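Long-range contacts in putative transcriptional regulator TRANSCRIPTION REGULATOR protein (Rhizobium meliloti, PDB 5NLA), which acts as an AraC-like transcriptional activator that binds c-di-GMP by a PilZ-like mechanism to regulate extracellular polysaccharide production, probably through sequence-specific DNA binding: residues F151-G156 and G187-V192; D83-E88 and V103-S108; D96-Q101 and D375-V380. All coordinates share one frame; numbering follows the deposited sequence.

Interaction 1 (F151-G156 and G187-V192); sequences FFRSLG and GANNSV
Phe152 and Ser191 form an antiparallel hydrogen-bonded pair: Phe152 N donates to Ser191 O at 2.9 Å, and Ser191 N returns the bond to Phe152 O at 3.2 Å. Phe152 O also receives a weak bond from Asn190 N, so that Asn190 and Ser191 both face Phe152 in a G1 beta bulge. Asn190 takes the positive phi (61°) that goes with this bulge.

The side chains of the two asparagines continue the pairing ahead of the start of strand 191-193. Asn189 CG lies opposite the backbone N across the CA–CB bond (chi1 -168°), which carries OD1 to Ser154 N, 2.7 Å away and nearly in line with the amide C=O. Asn190 OD1 takes Arg153 NH1 at 3.1 Å from within the guanidinium plane, while the amide itself is turned 50° from that plane. The Arg153 chain bends at chi3 to run alongside Asn190, and its NH2 comes to lie over the centre of the Phe151 ring. At the edge of the Phe152 ring sits Ala188 O, 3.3 Å from CD2; Ser191 OG donates to this same carbonyl at 2.6 Å.

Further out, Asn190 ND2 donates to Thr136 O, and Tyr159 makes a cation-pi contact with Arg153. Ser154 OG accepts from Gly156 N in an ST turn and is also bonded to Glu253. Asn190 thus joins both sheets through one amide, and the charge of the buried arginine is probably offset in part by the Asn190 amide oxygen and by the aromatic rings of Phe151 and Tyr159.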
ATOM      1  N   PHE A 151      -0.797  -5.145 -10.262  1.00 66.30           N
ATOM      2  CA  PHE A 151      -0.995  -3.691 -10.278  1.00 66.36           C
ATOM      3  C   PHE A 151       0.115  -3.067  -9.439  1.00 65.26           C
ATOM      4  O   PHE A 151       0.601  -3.680  -8.481  1.00 63.27           O
ATOM      5  CB  PHE A 151      -2.398  -3.255  -9.782  1.00 65.38           C
ATOM      6  CG  PHE A 151      -2.631  -3.430  -8.296  1.00 65.59           C
ATOM      7  CD1 PHE A 151      -2.157  -2.498  -7.374  1.00 67.24           C
ATOM      8  CD2 PHE A 151      -3.359  -4.515  -7.815  1.00 67.17           C
ATOM      9  CE1 PHE A 151      -2.380  -2.669  -6.007  1.00 66.31           C
ATOM     10  CE2 PHE A 151      -3.592  -4.685  -6.453  1.00 65.03           C
ATOM     11  CZ  PHE A 151      -3.100  -3.760  -5.549  1.00 64.36           C
ATOM     12  N   PHE A 152       0.516  -1.859  -9.818  1.00 65.40           N
ATOM     13  CA  PHE A 152       1.302  -0.993  -8.947  1.00 65.18           C
ATOM     14  C   PHE A 152       0.552   0.326  -8.715  1.00 63.61           C
ATOM     15  O   PHE A 152       0.029   0.921  -9.657  1.00 61.54           O
ATOM     16  CB  PHE A 152       2.689  -0.729  -9.533  1.00 67.01           C
ATOM     17  CG  PHE A 152       3.376   0.457  -8.925  1.00 68.41           C
ATOM     18  CD1 PHE A 152       3.943   0.378  -7.657  1.00 68.05           C
ATOM     19  CD2 PHE A 152       3.414   1.673  -9.600  1.00 69.55           C
ATOM     20  CE1 PHE A 152       4.559   1.481  -7.093  1.00 67.72           C
ATOM     21  CE2 PHE A 152       4.023   2.777  -9.037  1.00 69.00           C
ATOM     22  CZ  PHE A 152       4.595   2.681  -7.784  1.00 68.81           C
ATOM     23  N   ARG A 153       0.550   0.774  -7.458  1.00 63.59           N
ATOM     24  CA  ARG A 153      -0.165   1.976  -7.023  1.00 63.73           C
ATOM     25  C   ARG A 153       0.428   2.531  -5.726  1.00 63.39           C
ATOM     26  O   ARG A 153       0.714   1.763  -4.797  1.00 62.38           O
ATOM     27  CB  ARG A 153      -1.645   1.644  -6.744  1.00 63.08           C
ATOM     28  CG  ARG A 153      -2.594   1.877  -7.904  1.00 63.71           C
ATOM     29  CD  ARG A 153      -4.028   1.971  -7.417  1.00 62.30           C
ATOM     30  NE  ARG A 153      -4.463   0.745  -6.763  1.00 65.26           N
ATOM     31  CZ  ARG A 153      -4.844  -0.390  -7.379  1.00 64.17           C
ATOM     32  NH1 ARG A 153      -4.836  -0.528  -8.718  1.00 61.65           N
ATOM     33  NH2 ARG A 153      -5.223  -1.419  -6.626  1.00 62.64           N
ATOM     34  N   SER A 154       0.586   3.852  -5.646  1.00 62.55           N
ATOM     35  CA  SER A 154       0.769   4.497  -4.353  1.00 61.52           C
ATOM     36  C   SER A 154      -0.565   4.691  -3.650  1.00 60.86           C
ATOM     37  O   SER A 154      -1.575   5.039  -4.280  1.00 64.34           O
ATOM     38  CB  SER A 154       1.410   5.846  -4.492  1.00 63.98           C
ATOM     39  OG  SER A 154       1.559   6.398  -3.196  1.00 67.22           O
ATOM     40  N   LEU A 155      -0.565   4.491  -2.339  1.00 58.46           N
ATOM     41  CA  LEU A 155      -1.752   4.735  -1.537  1.00 57.65           C
ATOM     42  C   LEU A 155      -1.937   6.220  -1.177  1.00 58.02           C
ATOM     43  O   LEU A 155      -2.891   6.569  -0.480  1.00 54.58           O
ATOM     44  CB  LEU A 155      -1.719   3.879  -0.276  1.00 57.32           C
ATOM     45  CG  LEU A 155      -1.642   2.373  -0.521  1.00 57.08           C
ATOM     46  CD1 LEU A 155      -1.659   1.659   0.809  1.00 56.59           C
ATOM     47  CD2 LEU A 155      -2.794   1.893  -1.388  1.00 58.34           C
ATOM     48  N   GLY A 156      -1.027   7.075  -1.639  1.00 60.26           N
ATOM     49  CA  GLY A 156      -1.167   8.516  -1.530  1.00 64.10           C
ATOM     50  C   GLY A 156      -1.942   9.196  -2.645  1.00 67.25           C
ATOM     51  O   GLY A 156      -2.306  10.372  -2.501  1.00 71.60           O
ATOM     52  N   GLY A 187       5.241   8.724 -11.798  1.00 84.92           N
ATOM     53  CA  GLY A 187       4.798   8.706 -13.186  1.00 85.59           C
ATOM     54  C   GLY A 187       4.155   7.404 -13.639  1.00 84.88           C
ATOM     55  O   GLY A 187       3.392   7.396 -14.617  1.00 86.36           O
ATOM     56  N   ALA A 188       4.459   6.305 -12.944  1.00 81.57           N
ATOM     57  CA  ALA A 188       3.917   4.983 -13.287  1.00 78.73           C
ATOM     58  C   ALA A 188       2.773   4.541 -12.377  1.00 72.91           C
ATOM     59  O   ALA A 188       2.516   3.359 -12.268  1.00 72.92           O
ATOM     60  CB  ALA A 188       5.038   3.948 -13.251  1.00 79.27           C
ATOM     61  N   ASN A 189       2.082   5.470 -11.730  1.00 70.71           N
ATOM     62  CA  ASN A 189       1.042   5.099 -10.781  1.00 67.37           C
ATOM     63  C   ASN A 189      -0.136   4.486 -11.522  1.00 67.13           C
ATOM     64  O   ASN A 189      -0.528   4.983 -12.585  1.00 66.92           O
ATOM     65  CB  ASN A 189       0.551   6.311  -9.988  1.00 66.43           C
ATOM     66  CG  ASN A 189      -0.315   5.908  -8.815  1.00 63.44           C
ATOM     67  OD1 ASN A 189       0.132   5.155  -7.956  1.00 64.44           O
ATOM     68  ND2 ASN A 189      -1.551   6.390  -8.774  1.00 60.57           N
ATOM     69  N   ASN A 190      -0.688   3.419 -10.937  1.00 66.62           N
ATOM     70  CA  ASN A 190      -1.820   2.664 -11.491  1.00 65.47           C
ATOM     71  C   ASN A 190      -1.464   2.059 -12.838  1.00 68.08           C
ATOM     72  O   ASN A 190      -2.126   2.319 -13.846  1.00 71.01           O
ATOM     73  CB  ASN A 190      -3.085   3.522 -11.578  1.00 63.76           C
ATOM     74  CG  ASN A 190      -4.348   2.694 -11.620  1.00 63.94           C
ATOM     75  OD1 ASN A 190      -4.587   1.842 -10.746  1.00 61.78           O
ATOM     76  ND2 ASN A 190      -5.185   2.950 -12.626  1.00 65.95           N
ATOM     77  N   SER A 191      -0.401   1.260 -12.849  1.00 67.56           N
ATOM     78  CA  SER A 191      -0.019   0.518 -14.046  1.00 70.37           C
ATOM     79  C   SER A 191      -0.007  -0.984 -13.796  1.00 69.71           C
ATOM     80  O   SER A 191      -0.084  -1.457 -12.662  1.00 67.79           O
ATOM     81  CB  SER A 191       1.331   1.006 -14.569  1.00 73.23           C
ATOM     82  OG  SER A 191       2.272   1.067 -13.525  1.00 73.64           O
ATOM     83  N   VAL A 192       0.074  -1.726 -14.887  1.00 73.78           N
ATOM     84  CA  VAL A 192       0.102  -3.181 -14.840  1.00 75.55           C
ATOM     85  C   VAL A 192       1.534  -3.632 -15.064  1.00 78.24           C
ATOM     86  O   VAL A 192       2.260  -3.041 -15.875  1.00 77.48           O
ATOM     87  CB  VAL A 192      -0.777  -3.827 -15.932  1.00 77.34           C
ATOM     88  CG1 VAL A 192      -1.122  -5.258 -15.549  1.00 77.13           C
ATOM     89  CG2 VAL A 192      -2.047  -3.028 -16.143  1.00 77.47           C
TER

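Interaction 2 (D83-E88 and V103-S108); sequences DGFPAE and VTPAHS
Glu88 and Val103 close the far end of the hairpin made by strands 88-94 and 97-104, as an antiparallel hydrogen-bonded pair with Glu88 N to Val103 O and Val103 N to Glu88 O both at 2.8 Å. Their side chains lie on one face of the sheet, and the Glu88 carboxylate goes on to a salt bridge with Arg52. One residue earlier, Ala87 CA makes a CA-H...O contact of 3.2 Å with the same Val103 O. Beyond this pair the two chains stop bonding and meet through rings. Here, at Pro105 and Ala106, the backbone leaves the seven-stranded sheet by strand 97-104 and enters the five-stranded one by strand 107-111, and Phe85 fills the bend. Pro105 CD stands over one face of the Phe85 ring, 3.8 Å from its centroid and 18° off the normal, a CH-pi contact. Ala106 O and His107 CB come to the edge of that ring, which also meets Phe60 edge-to-face and Trp63 at a slant, both on helix 59-67. Pro86 CD touches Pro105 CG at 3.6 Å, ring crossing ring obliquely. Inside the bend, His107 ND1 donates to Pro105 O at 2.9 Å in a nearly straight bond (172° at the hydrogen), with the oxygen almost in the imidazole plane.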
ATOM      1  N   ASP A  83     -27.127 -12.366   0.832  1.00 82.43           N
ATOM      2  CA  ASP A  83     -26.300 -13.382   0.170  1.00 82.72           C
ATOM      3  C   ASP A  83     -25.048 -13.786   0.968  1.00 80.09           C
ATOM      4  O   ASP A  83     -24.600 -14.914   0.874  1.00 84.02           O
ATOM      5  CB  ASP A  83     -25.868 -12.904  -1.248  1.00 82.09           C
ATOM      6  CG  ASP A  83     -27.058 -12.644  -2.199  1.00 83.38           C
ATOM      7  OD1 ASP A  83     -28.119 -13.303  -2.055  1.00 87.15           O
ATOM      8  OD2 ASP A  83     -26.921 -11.783  -3.102  1.00 79.62           O
ATOM      9  N   GLY A  84     -24.485 -12.865   1.737  1.00 76.50           N
ATOM     10  CA  GLY A  84     -23.227 -13.103   2.422  1.00 73.88           C
ATOM     11  C   GLY A  84     -22.077 -12.527   1.623  1.00 70.78           C
ATOM     12  O   GLY A  84     -22.257 -12.028   0.507  1.00 71.08           O
ATOM     13  N   PHE A  85     -20.886 -12.589   2.203  1.00 67.31           N
ATOM     14  CA  PHE A  85     -19.712 -11.998   1.601  1.00 63.71           C
ATOM     15  C   PHE A  85     -18.449 -12.671   2.163  1.00 65.46           C
ATOM     16  O   PHE A  85     -17.739 -12.085   2.990  1.00 65.13           O
ATOM     17  CB  PHE A  85     -19.714 -10.495   1.860  1.00 60.40           C
ATOM     18  CG  PHE A  85     -18.727  -9.738   1.027  1.00 57.16           C
ATOM     19  CD1 PHE A  85     -19.081  -9.287  -0.235  1.00 54.81           C
ATOM     20  CD2 PHE A  85     -17.450  -9.448   1.518  1.00 56.99           C
ATOM     21  CE1 PHE A  85     -18.177  -8.586  -1.016  1.00 54.74           C
ATOM     22  CE2 PHE A  85     -16.534  -8.738   0.739  1.00 56.39           C
ATOM     23  CZ  PHE A  85     -16.892  -8.316  -0.533  1.00 54.73           C
ATOM     24  N   PRO A  86     -18.160 -13.906   1.707  1.00 65.18           N
ATOM     25  CA  PRO A  86     -17.054 -14.691   2.249  1.00 66.19           C
ATOM     26  C   PRO A  86     -15.686 -14.142   1.831  1.00 64.36           C
ATOM     27  O   PRO A  86     -15.326 -14.220   0.660  1.00 65.04           O
ATOM     28  CB  PRO A  86     -17.282 -16.071   1.648  1.00 67.29           C
ATOM     29  CG  PRO A  86     -17.955 -15.809   0.347  1.00 66.89           C
ATOM     30  CD  PRO A  86     -18.724 -14.525   0.492  1.00 66.45           C
ATOM     31  N   ALA A  87     -14.943 -13.605   2.796  1.00 63.31           N
ATOM     32  CA  ALA A  87     -13.673 -12.942   2.529  1.00 62.07           C
ATOM     33  C   ALA A  87     -12.633 -13.268   3.601  1.00 64.17           C
ATOM     34  O   ALA A  87     -12.975 -13.590   4.735  1.00 61.98           O
ATOM     35  CB  ALA A  87     -13.863 -11.438   2.399  1.00 58.20           C
ATOM     36  N   GLU A  88     -11.366 -13.195   3.195  1.00 66.17           N
ATOM     37  CA  GLU A  88     -10.233 -13.550   4.026  1.00 70.61           C
ATOM     38  C   GLU A  88      -9.080 -12.618   3.728  1.00 70.40           C
ATOM     39  O   GLU A  88      -8.757 -12.380   2.561  1.00 70.86           O
ATOM     40  CB  GLU A  88      -9.779 -14.974   3.736  1.00 77.12           C
ATOM     41  CG  GLU A  88     -10.040 -15.979   4.839  1.00 82.99           C
ATOM     42  CD  GLU A  88      -9.188 -17.225   4.681  1.00 90.81           C
ATOM     43  OE1 GLU A  88      -8.949 -17.652   3.521  1.00 94.21           O
ATOM     44  OE2 GLU A  88      -8.740 -17.768   5.717  1.00 96.78           O
ATOM     45  N   VAL A 103      -8.499 -13.030  -0.138  1.00 63.49           N
ATOM     46  CA  VAL A 103      -9.511 -13.731  -0.923  1.00 63.83           C
ATOM     47  C   VAL A 103     -10.823 -13.001  -0.707  1.00 60.71           C
ATOM     48  O   VAL A 103     -11.249 -12.811   0.427  1.00 57.89           O
ATOM     49  CB  VAL A 103      -9.654 -15.207  -0.506  1.00 66.09           C
ATOM     50  CG1 VAL A 103     -10.745 -15.882  -1.328  1.00 67.10           C
ATOM     51  CG2 VAL A 103      -8.331 -15.938  -0.668  1.00 67.20           C
ATOM     52  N   THR A 104     -11.464 -12.608  -1.795  1.00 60.75           N
ATOM     53  CA  THR A 104     -12.571 -11.674  -1.710  1.00 63.03           C
ATOM     54  C   THR A 104     -13.590 -11.858  -2.861  1.00 62.04           C
ATOM     55  O   THR A 104     -13.199 -12.221  -3.973  1.00 63.41           O
ATOM     56  CB  THR A 104     -12.001 -10.237  -1.652  1.00 65.28           C
ATOM     57  OG1 THR A 104     -12.995  -9.348  -1.140  1.00 71.11           O
ATOM     58  CG2 THR A 104     -11.504  -9.762  -3.016  1.00 66.53           C
ATOM     59  N   PRO A 105     -14.897 -11.662  -2.592  1.00 60.70           N
ATOM     60  CA  PRO A 105     -15.899 -11.683  -3.675  1.00 61.22           C
ATOM     61  C   PRO A 105     -15.897 -10.388  -4.501  1.00 59.86           C
ATOM     62  O   PRO A 105     -15.176  -9.455  -4.170  1.00 56.92           O
ATOM     63  CB  PRO A 105     -17.238 -11.840  -2.932  1.00 60.80           C
ATOM     64  CG  PRO A 105     -16.885 -12.274  -1.557  1.00 61.27           C
ATOM     65  CD  PRO A 105     -15.548 -11.662  -1.274  1.00 61.93           C
ATOM     66  N   ALA A 106     -16.698 -10.343  -5.569  1.00 61.10           N
ATOM     67  CA  ALA A 106     -16.762  -9.153  -6.417  1.00 59.48           C
ATOM     68  C   ALA A 106     -17.268  -7.983  -5.612  1.00 60.85           C
ATOM     69  O   ALA A 106     -18.277  -8.094  -4.935  1.00 62.26           O
ATOM     70  CB  ALA A 106     -17.655  -9.367  -7.622  1.00 59.08           C
ATOM     71  N   HIS A 107     -16.536  -6.876  -5.657  1.00 60.86           N
ATOM     72  CA  HIS A 107     -16.971  -5.633  -5.017  1.00 60.19           C
ATOM     73  C   HIS A 107     -16.340  -4.470  -5.763  1.00 57.25           C
ATOM     74  O   HIS A 107     -15.538  -4.668  -6.685  1.00 57.13           O
ATOM     75  CB  HIS A 107     -16.551  -5.611  -3.540  1.00 60.15           C
ATOM     76  CG  HIS A 107     -15.070  -5.643  -3.350  1.00 60.24           C
ATOM     77  ND1 HIS A 107     -14.319  -6.780  -3.560  1.00 61.08           N
ATOM     78  CD2 HIS A 107     -14.190  -4.664  -3.038  1.00 60.84           C
ATOM     79  CE1 HIS A 107     -13.043  -6.507  -3.362  1.00 60.56           C
ATOM     80  NE2 HIS A 107     -12.937  -5.229  -3.049  1.00 62.29           N
ATOM     81  N   SER A 108     -16.734  -3.266  -5.385  1.00 54.83           N
ATOM     82  CA  SER A 108     -16.099  -2.071  -5.877  1.00 54.56           C
ATOM     83  C   SER A 108     -15.399  -1.360  -4.704  1.00 55.29           C
ATOM     84  O   SER A 108     -15.726  -1.578  -3.516  1.00 50.78           O
ATOM     85  CB  SER A 108     -17.113  -1.190  -6.584  1.00 54.83           C
ATOM     86  OG  SER A 108     -18.029  -0.661  -5.646  1.00 57.91           O
TER

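Interaction 3 (D96-Q101 and D375-V380); sequences DLLIVQ and DWLKSV
Trp376 presents the edge of its indole, not a face, to strand 97-104: Val100 CG2 and Leu98 CD2 both lie near the ring plane at its rim. Val100 comes in at about a right angle, with CG2 4.1 Å from Trp376 CE3, on the six-membered side of the indole. Leu98 reaches the base of the side chain instead, its CD2 lying 3.7 Å from Trp376 CB. Trp376 CG points away from the carbonyl carbon (chi1 -69°), and this turns the indole along the sheet toward Val100 while the Trp376 carbonyl stays near both methyls of Leu98. The same Leu98 CD2 also touches Leu377 CD2 at 4.0 Å, so one methyl serves two consecutive residues of the tail.

Farther along, Ser379 CB approaches Asp96 O at 3.9 Å, where the hairpin turn leads into the strand. The Ser379 hydroxyl is directed back to its own chain, to Lys378 O at 2.7 Å. No hydrogen bond crosses the contact; it is mainly apolar, with methyls and a methylene also resting against backbone carbonyls. Around it, Trp376 also touches Leu89 on strand 88-94 and Phe49 and Thr51 on strand 49-52, while Leu377 touches Phe172 on strand 166-173. The arrangement is that of a short C-terminal helix and tail laid across four neighbouring strands of the seven-stranded antiparallel sheet, on the face that carries Leu98 and Val100.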
ATOM      1  N   ASP A  96       9.087  -4.113   8.220  1.00107.90           N
ATOM      2  CA  ASP A  96       8.242  -3.014   7.771  1.00104.31           C
ATOM      3  C   ASP A  96       7.261  -3.324   6.637  1.00 97.01           C
ATOM      4  O   ASP A  96       6.122  -2.884   6.654  1.00 93.56           O
ATOM      5  CB  ASP A  96       9.134  -1.840   7.399  1.00107.55           C
ATOM      6  CG  ASP A  96      10.529  -2.274   7.016  1.00111.01           C
ATOM      7  OD1 ASP A  96      10.657  -3.338   6.382  1.00108.82           O
ATOM      8  OD2 ASP A  96      11.488  -1.565   7.371  1.00111.55           O
ATOM      9  N   LEU A  97       7.741  -4.068   5.653  1.00 91.84           N
ATOM     10  CA  LEU A  97       6.983  -4.509   4.480  1.00 86.94           C
ATOM     11  C   LEU A  97       5.920  -5.554   4.869  1.00 81.47           C
ATOM     12  O   LEU A  97       6.255  -6.588   5.455  1.00 81.99           O
ATOM     13  CB  LEU A  97       7.966  -5.079   3.443  1.00 89.19           C
ATOM     14  CG  LEU A  97       7.466  -5.652   2.114  1.00 88.69           C
ATOM     15  CD1 LEU A  97       8.590  -5.710   1.087  1.00 91.11           C
ATOM     16  CD2 LEU A  97       6.856  -7.031   2.295  1.00 89.94           C
ATOM     17  N   LEU A  98       4.657  -5.271   4.537  1.00 74.94           N
ATOM     18  CA  LEU A  98       3.521  -6.137   4.873  1.00 72.87           C
ATOM     19  C   LEU A  98       3.063  -6.962   3.659  1.00 70.85           C
ATOM     20  O   LEU A  98       2.726  -6.406   2.602  1.00 64.63           O
ATOM     21  CB  LEU A  98       2.343  -5.298   5.398  1.00 70.46           C
ATOM     22  CG  LEU A  98       1.113  -6.081   5.898  1.00 70.66           C
ATOM     23  CD1 LEU A  98       1.356  -6.709   7.254  1.00 73.78           C
ATOM     24  CD2 LEU A  98      -0.130  -5.215   5.975  1.00 69.06           C
ATOM     25  N   ILE A  99       3.044  -8.284   3.834  1.00 72.67           N
ATOM     26  CA  ILE A  99       2.471  -9.211   2.856  1.00 75.15           C
ATOM     27  C   ILE A  99       1.041  -9.514   3.292  1.00 73.96           C
ATOM     28  O   ILE A  99       0.819  -9.905   4.443  1.00 77.19           O
ATOM     29  CB  ILE A  99       3.215 -10.568   2.807  1.00 79.29           C
ATOM     30  CG1 ILE A  99       4.740 -10.385   2.747  1.00 82.73           C
ATOM     31  CG2 ILE A  99       2.707 -11.416   1.639  1.00 78.15           C
ATOM     32  CD1 ILE A  99       5.226  -9.719   1.488  1.00 81.82           C
ATOM     33  N   VAL A 100       0.084  -9.354   2.382  1.00 69.76           N
ATOM     34  CA  VAL A 100      -1.313  -9.709   2.659  1.00 68.35           C
ATOM     35  C   VAL A 100      -1.855 -10.676   1.611  1.00 65.12           C
ATOM     36  O   VAL A 100      -1.840 -10.376   0.423  1.00 62.87           O
ATOM     37  CB  VAL A 100      -2.202  -8.458   2.738  1.00 67.25           C
ATOM     38  CG1 VAL A 100      -3.681  -8.834   2.815  1.00 66.63           C
ATOM     39  CG2 VAL A 100      -1.784  -7.611   3.933  1.00 66.40           C
ATOM     40  N   GLN A 101      -2.318 -11.835   2.069  1.00 66.15           N
ATOM     41  CA  GLN A 101      -3.065 -12.773   1.230  1.00 66.74           C
ATOM     42  C   GLN A 101      -4.555 -12.449   1.341  1.00 65.70           C
ATOM     43  O   GLN A 101      -5.148 -12.582   2.415  1.00 65.85           O
ATOM     44  CB  GLN A 101      -2.789 -14.211   1.653  1.00 69.98           C
ATOM     45  CG  GLN A 101      -1.356 -14.663   1.354  1.00 73.89           C
ATOM     46  CD  GLN A 101      -0.918 -15.890   2.143  1.00 75.95           C
ATOM     47  OE1 GLN A 101      -0.916 -15.888   3.380  1.00 77.08           O
ATOM     48  NE2 GLN A 101      -0.513 -16.931   1.431  1.00 77.00           N
ATOM     49  N   ASP A 375      -4.343  -0.878  11.130  1.00 68.78           N
ATOM     50  CA  ASP A 375      -3.522  -1.370  12.224  1.00 73.66           C
ATOM     51  C   ASP A 375      -2.385  -2.293  11.761  1.00 74.43           C
ATOM     52  O   ASP A 375      -1.331  -2.349  12.397  1.00 75.96           O
ATOM     53  CB  ASP A 375      -4.416  -2.078  13.250  1.00 77.68           C
ATOM     54  CG  ASP A 375      -5.433  -1.129  13.892  1.00 82.54           C
ATOM     55  OD1 ASP A 375      -5.010  -0.110  14.503  1.00 87.91           O
ATOM     56  OD2 ASP A 375      -6.649  -1.390  13.783  1.00 82.37           O
ATOM     57  N   TRP A 376      -2.612  -3.030  10.675  1.00 74.45           N
ATOM     58  CA  TRP A 376      -1.578  -3.867  10.056  1.00 74.77           C
ATOM     59  C   TRP A 376      -0.545  -3.019   9.331  1.00 73.96           C
ATOM     60  O   TRP A 376       0.614  -3.424   9.195  1.00 74.53           O
ATOM     61  CB  TRP A 376      -2.196  -4.858   9.060  1.00 74.67           C
ATOM     62  CG  TRP A 376      -3.027  -5.958   9.667  1.00 75.81           C
ATOM     63  CD1 TRP A 376      -3.445  -6.063  10.963  1.00 77.32           C
ATOM     64  CD2 TRP A 376      -3.570  -7.090   8.979  1.00 75.18           C
ATOM     65  NE1 TRP A 376      -4.196  -7.200  11.128  1.00 79.32           N
ATOM     66  CE2 TRP A 376      -4.290  -7.851   9.926  1.00 77.84           C
ATOM     67  CE3 TRP A 376      -3.506  -7.546   7.653  1.00 73.12           C
ATOM     68  CZ2 TRP A 376      -4.951  -9.049   9.590  1.00 77.40           C
ATOM     69  CZ3 TRP A 376      -4.158  -8.738   7.320  1.00 71.77           C
ATOM     70  CH2 TRP A 376      -4.874  -9.471   8.286  1.00 74.07           C
ATOM     71  N   LEU A 377      -0.974  -1.851   8.858  1.00 73.54           N
ATOM     72  CA  LEU A 377      -0.103  -0.931   8.134  1.00 75.25           C
ATOM     73  C   LEU A 377       0.717   0.026   9.030  1.00 80.06           C
ATOM     74  O   LEU A 377       1.397   0.895   8.501  1.00 82.75           O
ATOM     75  CB  LEU A 377      -0.924  -0.165   7.086  1.00 72.29           C
ATOM     76  CG  LEU A 377      -1.492  -1.046   5.959  1.00 71.43           C
ATOM     77  CD1 LEU A 377      -2.648  -0.377   5.240  1.00 69.67           C
ATOM     78  CD2 LEU A 377      -0.415  -1.410   4.946  1.00 72.78           C
ATOM     79  N   LYS A 378       0.676  -0.144  10.359  1.00 86.52           N
ATOM     80  CA  LYS A 378       1.500   0.646  11.297  1.00 92.35           C
ATOM     81  C   LYS A 378       2.934   0.100  11.446  1.00103.00           C
ATOM     82  O   LYS A 378       3.899   0.876  11.487  1.00109.64           O
ATOM     83  CB  LYS A 378       0.843   0.732  12.685  1.00 92.65           C
ATOM     84  CG  LYS A 378      -0.276   1.760  12.826  1.00 90.71           C
ATOM     85  CD  LYS A 378      -0.648   1.955  14.301  1.00 93.29           C
ATOM     86  CE  LYS A 378      -1.908   2.798  14.487  1.00 92.77           C
ATOM     87  NZ  LYS A 378      -2.165   3.189  15.907  1.00 93.30           N
ATOM     88  N   SER A 379       3.060  -1.222  11.575  1.00111.02           N
ATOM     89  CA  SER A 379       4.366  -1.927  11.623  1.00117.96           C
ATOM     90  C   SER A 379       5.306  -1.612  12.820  1.00124.07           C
ATOM     91  O   SER A 379       6.489  -1.960  12.770  1.00128.18           O
ATOM     92  CB  SER A 379       5.126  -1.750  10.288  1.00118.28           C
ATOM     93  OG  SER A 379       5.831  -0.516  10.216  1.00118.40           O
ATOM     94  N   VAL A 380       4.788  -0.993  13.886  1.00126.37           N
ATOM     95  CA  VAL A 380       5.606  -0.657  15.071  1.00131.48           C
ATOM     96  C   VAL A 380       5.938  -1.905  15.898  1.00133.81           C
ATOM     97  O   VAL A 380       7.033  -2.458  15.796  1.00132.93           O
ATOM     98  CB  VAL A 380       4.941   0.409  15.991  1.00131.57           C
ATOM     99  CG1 VAL A 380       4.629   1.681  15.210  1.00127.70           C
ATOM    100  CG2 VAL A 380       3.694  -0.138  16.692  1.00131.96           C
TER

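All three interactions reach the seven-stranded sheet, at different places. Interaction 1 is buried and lies at one of its two outermost strands, 191-193, where backbone pairing is extended by asparagine amides and an arginine. Interaction 3, also buried and about 19 Å from it between centres, is mainly apolar and has no hydrogen bonds across it, the tail covering a sheet face instead of prolonging an edge. Interaction 2 is partly buried and farther from the middle of the chain, and mixes one strand pair with proline and phenylalanine packing. Interactions 2 and 3 share strand 97-104, interaction 3 using its first half and interaction 2 its last residues. In sequence, interaction 1 is nested within the span closed by interaction 3, whereas 2 and 3 cross.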